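Local coordinates for protein adenosyl-chloride synthase (Thermotoga maritima, PDB 2ZBV) that binds adenosine and probably cleaves S-adenosylmethionine by nucleophilic attack, as an enzyme of the S-adenosylmethionine hydrolase and halogenase kind, at residues I22-N26 / A137-M141; P59-V65 / D85-P91; V164-V170 / L191-L195; D198-V203 / A214-K218. All coordinates share one frame; numbering follows the deposited sequence.

Contact 1: I22-N26 / A137-M141; sequences IKRIN and AHLDM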
loop_
_atom_site.group_PDB
_atom_site.type_symbol
_atom_site.label_atom_id
_atom_site.label_comp_id
_atom_site.label_asym_id
_atom_site.label_seq_id
_atom_site.Cartn_x
_atom_site.Cartn_y
_atom_site.Cartn_z
ATOM N N ILE A 22 14.055 -8.084 8.630
ATOM C CA ILE A 22 13.430 -8.293 9.925
ATOM C C ILE A 22 12.997 -9.750 10.097
ATOM O O ILE A 22 13.284 -10.372 11.122
ATOM C CB ILE A 22 12.193 -7.383 10.095
ATOM C CG1 ILE A 22 12.636 -5.919 10.145
ATOM C CG2 ILE A 22 11.419 -7.775 11.370
ATOM C CD1 ILE A 22 11.481 -4.934 10.234
ATOM N N LYS A 23 12.321 -10.284 9.084
ATOM C CA LYS A 23 11.823 -11.658 9.108
ATOM C C LYS A 23 12.923 -12.715 9.065
ATOM O O LYS A 23 12.697 -13.870 9.438
ATOM C CB LYS A 23 10.861 -11.883 7.941
ATOM C CG LYS A 23 9.524 -11.176 8.091
ATOM C CD LYS A 23 8.697 -11.811 9.201
ATOM C CE LYS A 23 7.273 -11.283 9.205
ATOM N NZ LYS A 23 6.424 -12.044 10.163
ATOM N N ARG A 24 14.102 -12.327 8.588
ATOM C CA ARG A 24 15.230 -13.250 8.525
ATOM C C ARG A 24 15.742 -13.389 9.949
ATOM O O ARG A 24 16.120 -14.477 10.382
ATOM C CB ARG A 24 16.338 -12.704 7.612
ATOM C CG ARG A 24 15.943 -12.635 6.142
ATOM C CD ARG A 24 17.008 -11.972 5.262
ATOM N NE ARG A 24 18.195 -12.812 5.118
ATOM C CZ ARG A 24 19.180 -12.585 4.252
ATOM N NH1 ARG A 24 19.131 -11.536 3.437
ATOM N NH2 ARG A 24 20.217 -13.412 4.198
ATOM N N ILE A 25 15.734 -12.274 10.672
ATOM C CA ILE A 25 16.182 -12.254 12.056
ATOM C C ILE A 25 15.151 -12.939 12.948
ATOM O O ILE A 25 15.495 -13.789 13.762
ATOM C CB ILE A 25 16.394 -10.816 12.542
ATOM C CG1 ILE A 25 17.634 -10.230 11.870
ATOM C CG2 ILE A 25 16.548 -10.783 14.056
ATOM C CD1 ILE A 25 17.882 -8.796 12.231
ATOM N N ASN A 26 13.886 -12.571 12.778
ATOM C CA ASN A 26 12.805 -13.154 13.561
ATOM C C ASN A 26 11.636 -13.523 12.654
ATOM O O ASN A 26 10.817 -12.676 12.302
ATOM C CB ASN A 26 12.326 -12.168 14.625
ATOM C CG ASN A 26 11.189 -12.728 15.470
ATOM O OD1 ASN A 26 10.549 -11.999 16.231
ATOM N ND2 ASN A 26 10.937 -14.030 15.342
ATOM N N ALA A 137 14.261 -5.388 15.064
ATOM C CA ALA A 137 13.973 -6.816 15.060
ATOM C C ALA A 137 14.507 -7.502 16.319
ATOM O O ALA A 137 13.808 -8.316 16.921
ATOM C CB ALA A 137 14.566 -7.473 13.823
ATOM N N HIS A 138 15.740 -7.177 16.707
ATOM C CA HIS A 138 16.350 -7.772 17.904
ATOM C C HIS A 138 15.628 -7.320 19.177
ATOM O O HIS A 138 15.356 -8.125 20.071
ATOM C CB HIS A 138 17.844 -7.402 17.999
ATOM C CG HIS A 138 18.710 -8.096 16.991
ATOM N ND1 HIS A 138 18.839 -9.468 16.939
ATOM C CD2 HIS A 138 19.481 -7.607 15.989
ATOM C CE1 HIS A 138 19.648 -9.794 15.946
ATOM N NE2 HIS A 138 20.052 -8.684 15.353
ATOM N N LEU A 139 15.321 -6.032 19.259
ATOM C CA LEU A 139 14.621 -5.498 20.417
ATOM C C LEU A 139 13.265 -6.189 20.575
ATOM O O LEU A 139 12.885 -6.582 21.675
ATOM C CB LEU A 139 14.420 -3.987 20.270
ATOM C CG LEU A 139 15.659 -3.103 20.425
ATOM C CD1 LEU A 139 15.334 -1.673 20.000
ATOM C CD2 LEU A 139 16.130 -3.134 21.882
ATOM N N ASP A 140 12.548 -6.340 19.467
ATOM C CA ASP A 140 11.234 -6.979 19.473
ATOM C C ASP A 140 11.376 -8.448 19.853
ATOM O O ASP A 140 10.407 -9.107 20.237
ATOM C CB ASP A 140 10.594 -6.869 18.087
ATOM C CG ASP A 140 9.233 -7.535 18.019
ATOM O OD1 ASP A 140 8.329 -7.108 18.768
ATOM O OD2 ASP A 140 9.064 -8.482 17.218
HETATM N N MSE A 141 12.596 -8.954 19.743
HETATM C CA MSE A 141 12.877 -10.344 20.070
HETATM C C MSE A 141 13.304 -10.537 21.519
HETATM O O MSE A 141 13.632 -11.644 21.922
HETATM C CB MSE A 141 13.974 -10.876 19.160
HETATM C CG MSE A 141 13.524 -11.975 18.241
HETATM SE SE MSE A 141 15.072 -12.677 17.359
HETATM C CE MSE A 141 15.783 -13.729 18.834
#

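Contact 2: P59-V65 / D85-P91; sequences PSTVFLV and DQYFVAP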
loop_
_atom_site.group_PDB
_atom_site.type_symbol
_atom_site.label_atom_id
_atom_site.label_comp_id
_atom_site.label_asym_id
_atom_site.label_seq_id
_atom_site.Cartn_x
_atom_site.Cartn_y
_atom_site.Cartn_z
ATOM N N PRO A 59 1.791 -1.306 25.123
ATOM C CA PRO A 59 3.114 -1.056 25.703
ATOM C C PRO A 59 4.029 -2.170 25.208
ATOM O O PRO A 59 3.547 -3.248 24.868
ATOM C CB PRO A 59 2.856 -1.133 27.209
ATOM C CG PRO A 59 1.688 -2.067 27.306
ATOM C CD PRO A 59 0.801 -1.594 26.174
ATOM N N SER A 60 5.330 -1.897 25.153
ATOM C CA SER A 60 6.339 -2.854 24.688
ATOM C C SER A 60 6.466 -2.926 23.173
ATOM O O SER A 60 7.277 -3.687 22.650
ATOM C CB SER A 60 6.063 -4.258 25.236
ATOM O OG SER A 60 6.317 -4.309 26.630
ATOM N N THR A 61 5.657 -2.142 22.468
ATOM C CA THR A 61 5.716 -2.112 21.016
ATOM C C THR A 61 7.028 -1.439 20.644
ATOM O O THR A 61 7.450 -0.496 21.306
ATOM C CB THR A 61 4.570 -1.264 20.407
ATOM O OG1 THR A 61 3.301 -1.835 20.751
ATOM C CG2 THR A 61 4.705 -1.203 18.892
ATOM N N VAL A 62 7.671 -1.943 19.596
ATOM C CA VAL A 62 8.914 -1.366 19.097
ATOM C C VAL A 62 8.568 -0.665 17.780
ATOM O O VAL A 62 8.035 -1.285 16.870
ATOM C CB VAL A 62 9.981 -2.448 18.809
ATOM C CG1 VAL A 62 11.187 -1.809 18.135
ATOM C CG2 VAL A 62 10.415 -3.129 20.116
ATOM N N PHE A 63 8.865 0.625 17.692
ATOM C CA PHE A 63 8.576 1.393 16.488
ATOM C C PHE A 63 9.823 1.617 15.637
ATOM O O PHE A 63 10.849 2.087 16.127
ATOM C CB PHE A 63 7.967 2.746 16.866
ATOM C CG PHE A 63 6.595 2.646 17.482
ATOM C CD1 PHE A 63 5.454 2.641 16.682
ATOM C CD2 PHE A 63 6.444 2.555 18.866
ATOM C CE1 PHE A 63 4.173 2.551 17.250
ATOM C CE2 PHE A 63 5.166 2.464 19.448
ATOM C CZ PHE A 63 4.030 2.461 18.629
ATOM N N LEU A 64 9.729 1.264 14.363
ATOM C CA LEU A 64 10.834 1.449 13.424
ATOM C C LEU A 64 10.460 2.690 12.625
ATOM O O LEU A 64 9.588 2.633 11.767
ATOM C CB LEU A 64 10.943 0.231 12.517
ATOM C CG LEU A 64 11.957 0.259 11.369
ATOM C CD1 LEU A 64 13.355 0.603 11.870
ATOM C CD2 LEU A 64 11.938 -1.115 10.716
ATOM N N VAL A 65 11.105 3.812 12.933
ATOM C CA VAL A 65 10.781 5.077 12.290
ATOM C C VAL A 65 11.949 5.599 11.469
ATOM O O VAL A 65 12.949 6.053 12.020
ATOM C CB VAL A 65 10.397 6.129 13.350
ATOM C CG1 VAL A 65 9.830 7.382 12.676
ATOM C CG2 VAL A 65 9.396 5.524 14.328
ATOM N N ASP A 85 6.361 2.903 28.318
ATOM C CA ASP A 85 6.915 1.608 27.946
ATOM C C ASP A 85 6.913 1.236 26.472
ATOM O O ASP A 85 6.690 0.078 26.127
ATOM C CB ASP A 85 6.223 0.499 28.739
ATOM C CG ASP A 85 6.631 0.489 30.195
ATOM O OD1 ASP A 85 5.954 -0.197 30.997
ATOM O OD2 ASP A 85 7.633 1.159 30.536
ATOM N N GLN A 86 7.158 2.207 25.599
ATOM C CA GLN A 86 7.232 1.913 24.171
ATOM C C GLN A 86 8.650 2.206 23.686
ATOM O O GLN A 86 9.352 3.042 24.263
ATOM C CB GLN A 86 6.214 2.741 23.382
ATOM C CG GLN A 86 4.775 2.331 23.641
ATOM C CD GLN A 86 3.798 3.030 22.719
ATOM O OE1 GLN A 86 3.927 4.223 22.460
ATOM N NE2 GLN A 86 2.803 2.289 22.232
ATOM N N TYR A 87 9.061 1.529 22.621
ATOM C CA TYR A 87 10.408 1.709 22.088
ATOM C C TYR A 87 10.420 2.299 20.680
ATOM O O TYR A 87 9.587 1.941 19.845
ATOM C CB TYR A 87 11.134 0.366 22.105
ATOM C CG TYR A 87 11.246 -0.219 23.496
ATOM C CD1 TYR A 87 12.255 0.196 24.369
ATOM C CD2 TYR A 87 10.323 -1.161 23.956
ATOM C CE1 TYR A 87 12.344 -0.313 25.670
ATOM C CE2 TYR A 87 10.400 -1.676 25.255
ATOM C CZ TYR A 87 11.414 -1.247 26.106
ATOM O OH TYR A 87 11.492 -1.742 27.392
ATOM N N PHE A 88 11.375 3.199 20.432
ATOM C CA PHE A 88 11.508 3.867 19.135
ATOM C C PHE A 88 12.920 3.806 18.581
ATOM O O PHE A 88 13.853 4.354 19.167
ATOM C CB PHE A 88 11.092 5.329 19.252
ATOM C CG PHE A 88 9.691 5.515 19.750
ATOM C CD1 PHE A 88 8.628 5.632 18.856
ATOM C CD2 PHE A 88 9.423 5.515 21.117
ATOM C CE1 PHE A 88 7.311 5.741 19.319
ATOM C CE2 PHE A 88 8.107 5.625 21.590
ATOM C CZ PHE A 88 7.053 5.737 20.690
ATOM N N VAL A 89 13.055 3.131 17.446
ATOM C CA VAL A 89 14.321 2.986 16.747
ATOM C C VAL A 89 14.283 4.014 15.616
ATOM O O VAL A 89 13.483 3.886 14.684
ATOM C CB VAL A 89 14.442 1.573 16.160
ATOM C CG1 VAL A 89 15.769 1.420 15.412
ATOM C CG2 VAL A 89 14.314 0.548 17.282
ATOM N N ALA A 90 15.139 5.031 15.697
ATOM C CA ALA A 90 15.131 6.084 14.690
ATOM C C ALA A 90 16.374 6.970 14.661
ATOM O O ALA A 90 17.239 6.896 15.539
ATOM C CB ALA A 90 13.908 6.962 14.906
ATOM N N PRO A 91 16.486 7.815 13.624
ATOM C CA PRO A 91 17.637 8.711 13.536
ATOM C C PRO A 91 17.392 9.857 14.509
ATOM O O PRO A 91 16.241 10.206 14.791
ATOM C CB PRO A 91 17.607 9.170 12.078
ATOM C CG PRO A 91 16.141 9.148 11.748
ATOM C CD PRO A 91 15.710 7.834 12.368
#

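Contact 3: V164-V170 / L191-L195; sequences VVENEKV and LFLKL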
loop_
_atom_site.group_PDB
_atom_site.type_symbol
_atom_site.label_atom_id
_atom_site.label_comp_id
_atom_site.label_asym_id
_atom_site.label_seq_id
_atom_site.Cartn_x
_atom_site.Cartn_y
_atom_site.Cartn_z
ATOM N N VAL A 164 -1.476 27.332 22.071
ATOM C CA VAL A 164 -1.917 27.932 23.321
ATOM C C VAL A 164 -3.298 28.554 23.200
ATOM O O VAL A 164 -3.778 28.833 22.100
ATOM C CB VAL A 164 -0.943 29.036 23.787
ATOM C CG1 VAL A 164 0.433 28.443 24.064
ATOM C CG2 VAL A 164 -0.859 30.125 22.727
ATOM N N VAL A 165 -3.932 28.763 24.347
ATOM C CA VAL A 165 -5.243 29.384 24.406
ATOM C C VAL A 165 -5.028 30.828 24.833
ATOM O O VAL A 165 -4.470 31.084 25.900
ATOM C CB VAL A 165 -6.146 28.700 25.448
ATOM C CG1 VAL A 165 -7.428 29.499 25.627
ATOM C CG2 VAL A 165 -6.461 27.286 25.010
ATOM N N GLU A 166 -5.456 31.772 24.004
ATOM C CA GLU A 166 -5.287 33.175 24.350
ATOM C C GLU A 166 -6.409 34.078 23.860
ATOM O O GLU A 166 -6.688 34.163 22.664
ATOM C CB GLU A 166 -3.954 33.702 23.818
ATOM C CG GLU A 166 -3.801 33.613 22.315
ATOM C CD GLU A 166 -2.845 34.656 21.773
ATOM O OE1 GLU A 166 -3.186 35.858 21.831
ATOM O OE2 GLU A 166 -1.755 34.278 21.297
ATOM N N ASN A 167 -7.052 34.748 24.810
ATOM C CA ASN A 167 -8.129 35.683 24.518
ATOM C C ASN A 167 -9.220 35.171 23.575
ATOM O O ASN A 167 -9.304 35.595 22.420
ATOM C CB ASN A 167 -7.540 36.983 23.960
ATOM C CG ASN A 167 -6.528 37.615 24.902
ATOM O OD1 ASN A 167 -6.839 37.915 26.055
ATOM N ND2 ASN A 167 -5.309 37.821 24.414
ATOM N N GLU A 168 -10.046 34.258 24.076
ATOM C CA GLU A 168 -11.169 33.716 23.313
ATOM C C GLU A 168 -10.830 32.858 22.095
ATOM O O GLU A 168 -11.733 32.414 21.382
ATOM C CB GLU A 168 -12.083 34.863 22.865
ATOM C CG GLU A 168 -12.526 35.789 23.993
ATOM C CD GLU A 168 -13.208 37.050 23.481
ATOM O OE1 GLU A 168 -13.591 37.901 24.313
ATOM O OE2 GLU A 168 -13.356 37.191 22.246
ATOM N N LYS A 169 -9.550 32.621 21.841
ATOM C CA LYS A 169 -9.185 31.813 20.685
ATOM C C LYS A 169 -8.007 30.885 20.931
ATOM O O LYS A 169 -7.267 31.029 21.909
ATOM C CB LYS A 169 -8.869 32.712 19.487
ATOM C CG LYS A 169 -7.595 33.520 19.643
ATOM C CD LYS A 169 -7.313 34.344 18.397
ATOM C CE LYS A 169 -6.014 35.123 18.542
ATOM N NZ LYS A 169 -5.705 35.944 17.338
ATOM N N VAL A 170 -7.846 29.926 20.028
ATOM C CA VAL A 170 -6.752 28.974 20.102
ATOM C C VAL A 170 -5.930 29.100 18.825
ATOM O O VAL A 170 -6.476 29.133 17.719
ATOM C CB VAL A 170 -7.270 27.527 20.235
ATOM C CG1 VAL A 170 -7.919 27.330 21.592
ATOM C CG2 VAL A 170 -8.269 27.229 19.130
ATOM N N LEU A 191 -7.925 21.297 24.755
ATOM C CA LEU A 191 -7.462 22.673 24.870
ATOM C C LEU A 191 -8.546 23.577 24.284
ATOM O O LEU A 191 -8.897 24.610 24.858
ATOM C CB LEU A 191 -6.159 22.859 24.091
ATOM C CG LEU A 191 -5.513 24.239 24.219
ATOM C CD1 LEU A 191 -4.959 24.394 25.627
ATOM C CD2 LEU A 191 -4.403 24.402 23.198
ATOM N N PHE A 192 -9.070 23.171 23.132
ATOM C CA PHE A 192 -10.122 23.919 22.453
ATOM C C PHE A 192 -11.363 24.008 23.335
ATOM O O PHE A 192 -12.064 25.018 23.338
ATOM C CB PHE A 192 -10.462 23.236 21.123
ATOM C CG PHE A 192 -11.665 23.814 20.425
ATOM C CD1 PHE A 192 -12.853 23.100 20.363
ATOM C CD2 PHE A 192 -11.602 25.062 19.816
ATOM C CE1 PHE A 192 -13.965 23.620 19.699
ATOM C CE2 PHE A 192 -12.706 25.592 19.151
ATOM C CZ PHE A 192 -13.890 24.868 19.092
ATOM N N LEU A 193 -11.625 22.951 24.091
ATOM C CA LEU A 193 -12.785 22.920 24.968
ATOM C C LEU A 193 -12.679 23.879 26.145
ATOM O O LEU A 193 -13.628 24.022 26.916
ATOM C CB LEU A 193 -13.019 21.500 25.485
ATOM C CG LEU A 193 -13.554 20.503 24.453
ATOM C CD1 LEU A 193 -13.682 19.125 25.084
ATOM C CD2 LEU A 193 -14.902 20.987 23.935
ATOM N N LYS A 194 -11.527 24.530 26.290
ATOM C CA LYS A 194 -11.333 25.483 27.378
ATOM C C LYS A 194 -11.785 26.877 26.965
ATOM O O LYS A 194 -11.750 27.811 27.765
ATOM C CB LYS A 194 -9.866 25.507 27.817
ATOM C CG LYS A 194 -9.487 24.285 28.630
ATOM C CD LYS A 194 -8.004 24.215 28.931
ATOM C CE LYS A 194 -7.696 22.972 29.760
ATOM N NZ LYS A 194 -6.236 22.715 29.869
ATOM N N LEU A 195 -12.203 27.007 25.711
ATOM C CA LEU A 195 -12.690 28.280 25.192
ATOM C C LEU A 195 -14.181 28.355 25.488
ATOM O O LEU A 195 -14.888 29.217 24.963
ATOM C CB LEU A 195 -12.478 28.371 23.676
ATOM C CG LEU A 195 -11.058 28.489 23.119
ATOM C CD1 LEU A 195 -11.125 28.515 21.598
ATOM C CD2 LEU A 195 -10.388 29.751 23.644
#

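Contact 4: D198-V203 / A214-K218; sequences DFDDVV and AAVAK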
loop_
_atom_site.group_PDB
_atom_site.type_symbol
_atom_site.label_atom_id
_atom_site.label_comp_id
_atom_site.label_asym_id
_atom_site.label_seq_id
_atom_site.Cartn_x
_atom_site.Cartn_y
_atom_site.Cartn_z
ATOM N N ASP A 198 -19.054 24.406 22.777
ATOM C CA ASP A 198 -19.675 23.103 22.867
ATOM C C ASP A 198 -20.244 22.702 21.518
ATOM O O ASP A 198 -20.339 23.520 20.605
ATOM C CB ASP A 198 -20.778 23.135 23.927
ATOM C CG ASP A 198 -21.460 21.792 24.106
ATOM O OD1 ASP A 198 -20.752 20.792 24.366
ATOM O OD2 ASP A 198 -22.706 21.741 23.992
ATOM N N PHE A 199 -20.601 21.433 21.389
ATOM C CA PHE A 199 -21.181 20.950 20.157
ATOM C C PHE A 199 -22.442 21.769 19.896
ATOM O O PHE A 199 -23.201 22.067 20.818
ATOM C CB PHE A 199 -21.492 19.462 20.294
ATOM C CG PHE A 199 -20.264 18.610 20.447
ATOM C CD1 PHE A 199 -19.368 18.472 19.392
ATOM C CD2 PHE A 199 -19.978 17.985 21.658
ATOM C CE1 PHE A 199 -18.201 17.728 19.537
ATOM C CE2 PHE A 199 -18.811 17.237 21.819
ATOM C CZ PHE A 199 -17.919 17.109 20.753
ATOM N N ASP A 200 -22.637 22.141 18.634
ATOM C CA ASP A 200 -23.764 22.952 18.178
ATOM C C ASP A 200 -23.384 24.424 18.137
ATOM O O ASP A 200 -24.094 25.239 17.544
ATOM C CB ASP A 200 -25.001 22.768 19.059
ATOM C CG ASP A 200 -25.565 21.371 18.975
ATOM O OD1 ASP A 200 -25.533 20.796 17.865
ATOM O OD2 ASP A 200 -26.047 20.854 20.006
ATOM N N ASP A 201 -22.275 24.775 18.781
ATOM C CA ASP A 201 -21.833 26.162 18.725
ATOM C C ASP A 201 -21.246 26.358 17.333
ATOM O O ASP A 201 -21.073 25.402 16.570
ATOM C CB ASP A 201 -20.754 26.455 19.773
ATOM C CG ASP A 201 -21.333 26.914 21.110
ATOM O OD1 ASP A 201 -22.185 27.828 21.116
ATOM O OD2 ASP A 201 -20.923 26.371 22.158
ATOM N N VAL A 202 -20.955 27.605 17.000
ATOM C CA VAL A 202 -20.363 27.930 15.719
ATOM C C VAL A 202 -19.134 28.757 16.034
ATOM O O VAL A 202 -19.196 29.691 16.832
ATOM C CB VAL A 202 -21.320 28.749 14.832
ATOM C CG1 VAL A 202 -20.580 29.289 13.629
ATOM C CG2 VAL A 202 -22.476 27.874 14.373
ATOM N N VAL A 203 -18.011 28.402 15.423
ATOM C CA VAL A 203 -16.781 29.133 15.657
ATOM C C VAL A 203 -16.223 29.636 14.341
ATOM O O VAL A 203 -16.688 29.247 13.264
ATOM C CB VAL A 203 -15.716 28.240 16.355
ATOM C CG1 VAL A 203 -16.278 27.695 17.665
ATOM C CG2 VAL A 203 -15.302 27.095 15.440
ATOM N N ALA A 214 -17.745 27.783 11.118
ATOM C CA ALA A 214 -17.822 26.332 11.122
ATOM C C ALA A 214 -18.557 25.833 12.347
ATOM O O ALA A 214 -18.312 26.299 13.455
ATOM C CB ALA A 214 -16.422 25.729 11.068
ATOM N N ALA A 215 -19.463 24.886 12.132
ATOM C CA ALA A 215 -20.231 24.305 13.220
ATOM C C ALA A 215 -19.370 23.309 13.976
ATOM O O ALA A 215 -18.597 22.563 13.375
ATOM C CB ALA A 215 -21.467 23.607 12.677
ATOM N N VAL A 216 -19.484 23.324 15.297
ATOM C CA VAL A 216 -18.745 22.393 16.136
ATOM C C VAL A 216 -19.648 21.166 16.198
ATOM O O VAL A 216 -20.754 21.227 16.736
ATOM C CB VAL A 216 -18.532 22.970 17.542
ATOM C CG1 VAL A 216 -17.776 21.975 18.408
ATOM C CG2 VAL A 216 -17.768 24.279 17.446
ATOM N N ALA A 217 -19.186 20.057 15.630
ATOM C CA ALA A 217 -19.995 18.847 15.594
ATOM C C ALA A 217 -19.229 17.586 15.952
ATOM O O ALA A 217 -18.004 17.583 16.007
ATOM C CB ALA A 217 -20.626 18.695 14.209
ATOM N N LYS A 218 -19.975 16.515 16.193
ATOM C CA LYS A 218 -19.396 15.229 16.545
ATOM C C LYS A 218 -19.086 14.403 15.303
ATOM O O LYS A 218 -17.993 13.846 15.175
ATOM C CB LYS A 218 -20.363 14.444 17.433
ATOM C CG LYS A 218 -20.641 15.076 18.785
ATOM C CD LYS A 218 -21.642 14.237 19.567
ATOM C CE LYS A 218 -21.932 14.834 20.935
ATOM N NZ LYS A 218 -22.975 14.043 21.655
#

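Contact 1: I22-N26 / A137-M141
Ile25 carries most of this helix-to-helix contact, setting its branched side chain against Ala137, His138 and Met141. The apolar packing centres on Ala137, whose single methyl lets the helix ends come close: the CA atoms of Ile22 and Ala137 are 5.4 Å apart. Ala137 CB is touched by Ile22 CG2 at 4.0 Å and by Ile25 CG2 at 3.9 Å. With both isoleucines, one turn apart, presenting a branch to it, the methyl sits between them, as a small residue suits a narrow gap.

The aromatic part is a CH-pi contact. Ile25 CG2 lies over a face of the His138 ring, 4.1 Å from its centroid and 27° off the normal. A chi1 of -71° puts CG1 beside the backbone N and CG2 anti to it, which carries the CG2 methyl across to the imidazole, and the two side chains meet at about a right angle.

At the ends of the helices, Met141, modelled as selenomethionine, lays its long unbranched side chain along Ile25 and Asn26. Its SE is 4.1 Å from Ile25 CG2, and its CG packs against the side chain of Asn26, the first residue to leave the helix. No hydrogen bond crosses between the segments; Lys23 forms a salt bridge with Glu30 of the second subunit.

Helices 14-25 and 127-140 thus lie side by side on one face of the N-terminal sheet, with Ile22 on Leu64 and Leu139 on Val62 of strand 62-66.

Contact 2: P59-V65 / D85-P91
Strands 62-65 and 87-91 run parallel, 19° apart, and Phe63 bonds to residues on both sides of its partner Phe88: Phe63 N to Tyr87 O (2.6 Å), and Val89 N to Phe63 O (2.8 Å). The same pattern continues from Tyr87 N to Thr61 O and from Val65 N to Val89 O.

On one face of the sheet the rings of Phe63 and Phe88 point the same way, their planes 8° apart but slid so far that they barely overlap. Gln86 brings its amide to the edge of the Phe63 ring, with CD 3.6 Å from Phe63 CE2 and the planes 72° apart. Its polar end is held by Asn84 and by the backbone of Ser54, so the flat amide can serve as packing surface. The other face carries Val62, Leu64, Tyr87 and Val89. The beta-branched valines suit extended strands: Val62 CG1 meets Val89 CG2 at 4.0 Å, and Val62 CG2 packs on Tyr87 CB at 4.1 Å.

These strands lie mid-sheet in the N-terminal domain, and Pro91 touches Asp68, an adenosine-binding residue. Helices cover both faces: Leu50 of helix 43-54 packs on Phe63 and Phe88, Phe132 of helix 127-140 on Leu64 and Val89.

Contact 3: V164-V170 / L191-L195
Val165 and Val170 stand on the two arms of a tight turn and both send their side chains toward the residues 191-195, which begin in the short helix 189-192. The arms are joined by the bond from Glu166 N to Lys169 O (2.9 Å), with a weak one returning from Lys169 N to Glu166 O. On the other segment, Lys194 N reaches Leu191 O and Leu195 N reaches Phe192 O, which curls the chain so that Leu191 and Leu195 both face the hairpin. No hydrogen bond links the two segments; the contact is made by hydrocarbon.

Val165 divides its branches between the two leucines. Its CG2 presses on Leu191 CG at 3.3 Å, closer than usual for carbon atoms, and its CG1 meets Leu195 CD2 at 3.6 Å. In each pair the side chains slide past one another in opposite directions. Leu195 has CG anti to the carbonyl carbon (chi1 -69°), and its forked end spans the hairpin: CD2 lies 3.5 Å from Lys169 N, while CD1 packs tightly on Val170 CG1 at 3.4 Å. The second branch of Val170, CG2, comes to the edge of the Phe192 ring, 4.0 Å from CD2, with the side chains crossing at about a right angle. Val165, Val170 and Leu195 suit their places because their two branches can each meet a different neighbour.

Lys169 makes a salt bridge with Glu260 of strand 258-262. Strand 169-177 pairs with that strand, and the short helix packs on the face of this C-terminal sheet through Phe192 on Val170 and Ile261.

Contact 4: D198-V203 / A214-K218
Phe199 turns one face of its ring to the aliphatic chain of Lys218, which crosses it at about a right angle. Lys218 CG lies 3.7 Å from the ring centroid and 12° off the normal, almost straight above the centre, in a CH-pi contact. The extended lysine chain carries CE on over the CD2 side of the ring. Meanwhile the carbonyl oxygen of Ala217 comes to the ring's edge, 3.5 Å from Phe199 CE1.

Val216 is wedged between the turn and the strand that follows it. CG1 stands anti to its backbone N (chi1 179°), bringing that methyl 4.0 Å from Phe199 CD1, oblique to the ring, while CG2 meets Val203 CG1 at 3.7 Å, again with the side chains at about a right angle. Ala214 and Ala215 keep the rest of this strand slim.

Backbone bonds fix these positions. Val216 O accepts from Asp200 N (2.8 Å, nearly straight), and Val216 N donates to Asp201 O (2.9 Å). Val203 and Ala214 exchange a pair of bonds, whereas Val202 and Ala215 form the non-hydrogen-bonded pair. Asp198 N also donates to Asp201 OD2 (2.8 Å), through the anti lone pair, bracing the turn.

Together these features describe the open end of an antiparallel beta hairpin, strands 202-207 and 210-216, entered through a type II turn at Asp198 to Asp201 within the C-terminal beta domain.

In the fold
From the N terminus, helix 14-25 opens the longest loop, which contact 1 closes when helix 127-140 returns to it. Contact 2 is nested inside, closing the loop that holds strand 77-82, and the two touch where Ile22 meets Leu64 and Leu139 meets Val89. The chain then passes to the C-terminal domain, on the other side of the molecule's centre. There contact 3 closes the loop from strand 169-177 to helix 189-192 before contact 4 closes the hairpin 202-207/210-216. These two share one sheet and meet where Phe192 packs on Val203. Neither pair touches the other; each ties together its own domain.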